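Local coordinates for protein interacting with HSP90 1 (Saccharomyces cerevisiae, PDB 4CHH) that takes part in pre-rRNA processing, is a component of the R2TP complex, interacts with Hsp90 and is needed for the association of Nop58 with snoRNA, at residues 82-85 against 86-89; 127-130 against 131-134. One frame throughout, in Å; residues are numbered along the deposited sequence.

Overall arrangement
Both contacts are local helix-end contacts in the N-terminal domain of this PIH1-family protein, and they come in series along the chain. Interaction 1 closes the C-terminal end of helix 78-86 and leads into the loop before strand 95-103; interaction 2 opens helix 129-147, just after helix 119-127. Strands 95-103 and 109-118, antiparallel neighbours in the mixed sheet, lie between them in sequence. Their centres lie about 14 Å apart, on the same side of the chain's centre, and Phe82 joins them: its CZ lies 3.5 Å from Asp128 OD1 and its CE1 3.7 Å from Ile134 CD1. The end of one helix is thus packed against the beginning of another.

Interaction 1: 82-85 against 86-89; sequences FPLI and IQNE
A helix C-terminus is closed here by backbone bonds, at the surface where helix 78-86 gives way to the loop before strand 95-103. Ile86 N still makes a helical bond to Phe82 O (3.1 Å), and Gln87 N reaches Pro83 O at 3.0 Å. Beyond this the chain turns over. Asn88 takes a positive phi of 61°, which brings Glu89 N back to Leu84 O at 2.8 Å, an almost straight bond. Asn88 N bonds to Ile85 O at 3.0 Å, but its nitrogen stands above the carbonyl plane rather than at a lone pair.

In the conformer given for Glu89, its CB comes near Leu84 CD2, a contact that the second conformer leaves doubtful. With CG1 anti to the carbonyl carbon (chi1 -72°), Ile86 runs back along the helix and sets CD1 3.7 Å from Phe82 O. Phe82 and Ile85 touch helix 129-147, Ile85 on Trp138, while Trp90, just past the turn, meets both Leu84 and Ile85. The positive phi at Asn88, with two bonds back into the last turn, defines a Schellman motif, a common ending for an alpha-helix.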
loop_
_atom_site.group_PDB
_atom_site.type_symbol
_atom_site.label_atom_id
_atom_site.label_comp_id
_atom_site.label_asym_id
_atom_site.label_seq_id
_atom_site.Cartn_x
_atom_site.Cartn_y
_atom_site.Cartn_z
ATOM N N PHE A 82 9.327 6.887 -16.216
ATOM C CA PHE A 82 8.038 7.598 -16.335
ATOM C C PHE A 82 7.342 7.293 -17.687
ATOM O O PHE A 82 6.150 6.985 -17.670
ATOM C CB PHE A 82 8.167 9.103 -16.054
ATOM C CG PHE A 82 8.461 9.358 -14.583
ATOM C CD1 PHE A 82 7.686 8.768 -13.586
ATOM C CD2 PHE A 82 9.497 10.201 -14.197
ATOM C CE1 PHE A 82 7.950 9.008 -12.225
ATOM C CE2 PHE A 82 9.758 10.445 -12.835
ATOM C CZ PHE A 82 8.977 9.850 -11.860
ATOM N N PRO A 83 8.054 7.235 -18.837
ATOM C CA PRO A 83 7.389 6.811 -20.077
ATOM C C PRO A 83 6.851 5.371 -19.981
ATOM O O PRO A 83 5.756 5.120 -20.460
ATOM C CB PRO A 83 8.515 6.930 -21.113
ATOM C CG PRO A 83 9.379 8.040 -20.575
ATOM C CD PRO A 83 9.447 7.634 -19.120
ATOM N N LEU A 84 7.578 4.451 -19.309
ATOM C CA LEU A 84 7.126 3.054 -19.113
ATOM C C LEU A 84 5.874 2.979 -18.241
ATOM O O LEU A 84 5.013 2.134 -18.486
ATOM C CB LEU A 84 8.223 2.177 -18.495
ATOM C CG LEU A 84 9.420 1.844 -19.363
ATOM C CD1 LEU A 84 10.459 1.104 -18.545
ATOM C CD2 LEU A 84 9.003 1.020 -20.618
ATOM N N ILE A 85 5.761 3.889 -17.248
ATOM C CA ILE A 85 4.574 3.952 -16.387
ATOM C C ILE A 85 3.364 4.348 -17.238
ATOM O O ILE A 85 2.334 3.688 -17.151
ATOM C CB ILE A 85 4.790 4.898 -15.186
ATOM C CG1 ILE A 85 5.802 4.269 -14.192
ATOM C CG2 ILE A 85 3.403 5.278 -14.506
ATOM C CD1 ILE A 85 6.210 5.222 -12.976
ATOM N N ILE A 86 3.514 5.370 -18.107
ATOM C CA ILE A 86 2.449 5.823 -19.026
ATOM C C ILE A 86 2.065 4.656 -19.965
ATOM O O ILE A 86 0.883 4.449 -20.236
ATOM C CB ILE A 86 2.892 7.099 -19.805
ATOM C CG1 ILE A 86 2.908 8.328 -18.876
ATOM C CG2 ILE A 86 2.054 7.373 -21.104
ATOM C CD1 ILE A 86 3.928 9.404 -19.315
ATOM N N GLN A 87 3.052 3.858 -20.376
ATOM C CA GLN A 87 2.811 2.706 -21.273
ATOM C C GLN A 87 2.262 1.467 -20.544
ATOM O O GLN A 87 2.074 0.435 -21.204
ATOM C CB GLN A 87 4.104 2.318 -21.990
ATOM C CG GLN A 87 4.647 3.382 -22.965
ATOM C CD GLN A 87 6.081 3.080 -23.375
ATOM O OE1 GLN A 87 6.564 1.941 -23.308
ATOM N NE2 GLN A 87 6.822 4.105 -23.735
ATOM N N ASN A 88 2.086 1.532 -19.174
ATOM C CA ASN A 88 1.642 0.408 -18.325
ATOM C C ASN A 88 2.618 -0.763 -18.399
ATOM O O ASN A 88 2.209 -1.930 -18.300
ATOM C CB ASN A 88 0.226 -0.065 -18.701
ATOM C CG ASN A 88 -0.841 0.938 -18.408
ATOM O OD1 ASN A 88 -0.884 1.546 -17.341
ATOM N ND2 ASN A 88 -1.736 1.116 -19.349
ATOM N N GLU A 89 3.912 -0.443 -18.548
ATOM C CA GLU A 89 4.963 -1.447 -18.657
ATOM C C GLU A 89 5.865 -1.468 -17.425
ATOM O O GLU A 89 6.764 -2.308 -17.337
ATOM C CB GLU A 89 5.781 -1.196 -19.937
ATOM C CG GLU A 89 5.103 -1.785 -21.159
ATOM C CD GLU A 89 5.805 -1.500 -22.473
ATOM O OE1 GLU A 89 6.978 -1.911 -22.633
ATOM O OE2 GLU A 89 5.164 -0.890 -23.358
#

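Interaction 2: 127-130 against 131-134; sequences DDIQ and LREI
Asp128 accepts the backbone N-H of Leu131 through OD1 at 2.8 Å, with an N-H...O angle of 160°. The donor comes to the anti side of OD1, 27° out of the carboxylate plane. This is an N-cap bond: the side chain takes up a first-turn amide of helix 129-147, and the start of the helix dipole would probably favour the negative charge there. The reach depends on chi1 of -172°, which places CG beside the carbonyl carbon and swings OD1 forward over the turn. A leucine in place of Asp128 would probably leave the Leu131 N-H without its cap and weaken the start of the helix.

Regular helical bonding follows at once. Arg132 N bonds to Asp128 O and Glu133 N to Ile129 O, both at 3.0 Å, and Ile134 N to Gln130 O at 3.2 Å.

The Leu131 side chain crosses that of Asp128 at about a right angle, its CB 3.7 Å from OD1. One turn along the outer face, Glu133, its chain extended beyond CG, runs obliquely past Ile129, with OE2 3.7 Å from Ile129 CG1. Ile134 CG1 rests 3.5 Å from Gln130 O, beside the bond that this oxygen receives.

Around the cap, Asp128 touches Ala78 of helix 78-86 and Phe76 in the loop before it. Buried Leu131 packs on Trp124 and Ile125 of helix 119-127 and on Trp90, while Arg132 makes a cation-pi contact with Phe38 of strand 29-47, so this first turn touches helices 78-86 and 119-127 and reaches strand 29-47 through Arg132.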
loop_
_atom_site.group_PDB
_atom_site.type_symbol
_atom_site.label_atom_id
_atom_site.label_comp_id
_atom_site.label_asym_id
_atom_site.label_seq_id
_atom_site.Cartn_x
_atom_site.Cartn_y
_atom_site.Cartn_z
ATOM N N ASP A 127 13.764 9.746 -2.719
ATOM C CA ASP A 127 14.574 10.602 -3.585
ATOM C C ASP A 127 13.836 11.209 -4.788
ATOM O O ASP A 127 14.373 12.122 -5.419
ATOM C CB ASP A 127 15.777 9.790 -4.105
ATOM C CG ASP A 127 16.685 9.220 -3.036
ATOM O OD1 ASP A 127 16.787 9.836 -1.941
ATOM O OD2 ASP A 127 17.309 8.171 -3.294
ATOM N N ASP A 128 12.651 10.688 -5.148
ATOM C CA ASP A 128 11.893 11.233 -6.273
ATOM C C ASP A 128 10.444 11.403 -5.830
ATOM O O ASP A 128 9.730 10.417 -5.584
ATOM C CB ASP A 128 12.043 10.347 -7.530
ATOM C CG ASP A 128 11.450 10.947 -8.804
ATOM O OD1 ASP A 128 10.229 11.165 -8.841
ATOM O OD2 ASP A 128 12.203 11.133 -9.782
ATOM N N ILE A 129 10.023 12.671 -5.703
ATOM C CA ILE A 129 8.691 13.047 -5.223
ATOM C C ILE A 129 7.621 12.697 -6.268
ATOM O O ILE A 129 6.498 12.392 -5.886
ATOM C CB ILE A 129 8.618 14.551 -4.762
ATOM C CG1 ILE A 129 7.245 14.917 -4.156
ATOM C CG2 ILE A 129 8.960 15.521 -5.891
ATOM C CD1 ILE A 129 7.069 14.598 -2.597
ATOM N N GLN A 130 7.952 12.750 -7.571
ATOM C CA GLN A 130 6.987 12.380 -8.604
ATOM C C GLN A 130 6.671 10.887 -8.500
ATOM O O GLN A 130 5.510 10.515 -8.597
ATOM C CB GLN A 130 7.504 12.732 -10.021
ATOM C CG GLN A 130 7.392 14.238 -10.343
ATOM C CD GLN A 130 8.277 15.142 -9.492
ATOM O OE1 GLN A 130 9.462 14.862 -9.236
ATOM N NE2 GLN A 130 7.708 16.246 -9.026
ATOM N N LEU A 131 7.698 10.045 -8.294
ATOM C CA LEU A 131 7.512 8.593 -8.113
ATOM C C LEU A 131 6.704 8.325 -6.814
ATOM O O LEU A 131 5.776 7.521 -6.815
ATOM C CB LEU A 131 8.864 7.852 -8.085
ATOM C CG LEU A 131 8.787 6.285 -8.027
ATOM C CD1 LEU A 131 8.156 5.693 -9.267
ATOM C CD2 LEU A 131 10.149 5.665 -7.801
ATOM N N ARG A 132 7.009 9.051 -5.732
ATOM C CA ARG A 132 6.268 8.908 -4.466
ATOM C C ARG A 132 4.742 9.174 -4.681
ATOM O O ARG A 132 3.905 8.409 -4.193
ATOM C CB ARG A 132 6.839 9.891 -3.421
ATOM C CG ARG A 132 6.347 9.624 -1.995
ATOM C CD ARG A 132 7.136 10.476 -1.015
ATOM N NE ARG A 132 6.754 10.254 0.384
ATOM C CZ ARG A 132 7.419 9.487 1.250
ATOM N NH1 ARG A 132 8.477 8.786 0.858
ATOM N NH2 ARG A 132 7.014 9.397 2.509
ATOM N N GLU A 133 4.392 10.260 -5.408
ATOM C CA GLU A 133 2.981 10.570 -5.690
ATOM C C GLU A 133 2.287 9.434 -6.443
ATOM O O GLU A 133 1.144 9.115 -6.146
ATOM C CB GLU A 133 2.867 11.842 -6.555
ATOM C CG GLU A 133 2.970 13.138 -5.772
ATOM C CD GLU A 133 3.513 14.308 -6.579
ATOM O OE1 GLU A 133 3.459 14.257 -7.832
ATOM O OE2 GLU A 133 4.004 15.275 -5.951
ATOM N N ILE A 134 2.954 8.894 -7.477
ATOM C CA ILE A 134 2.419 7.776 -8.265
ATOM C C ILE A 134 2.290 6.520 -7.355
ATOM O O ILE A 134 1.294 5.791 -7.446
ATOM C CB ILE A 134 3.351 7.548 -9.477
ATOM C CG1 ILE A 134 3.193 8.694 -10.524
ATOM C CG2 ILE A 134 3.151 6.188 -10.120
ATOM C CD1 ILE A 134 4.306 8.707 -11.632
#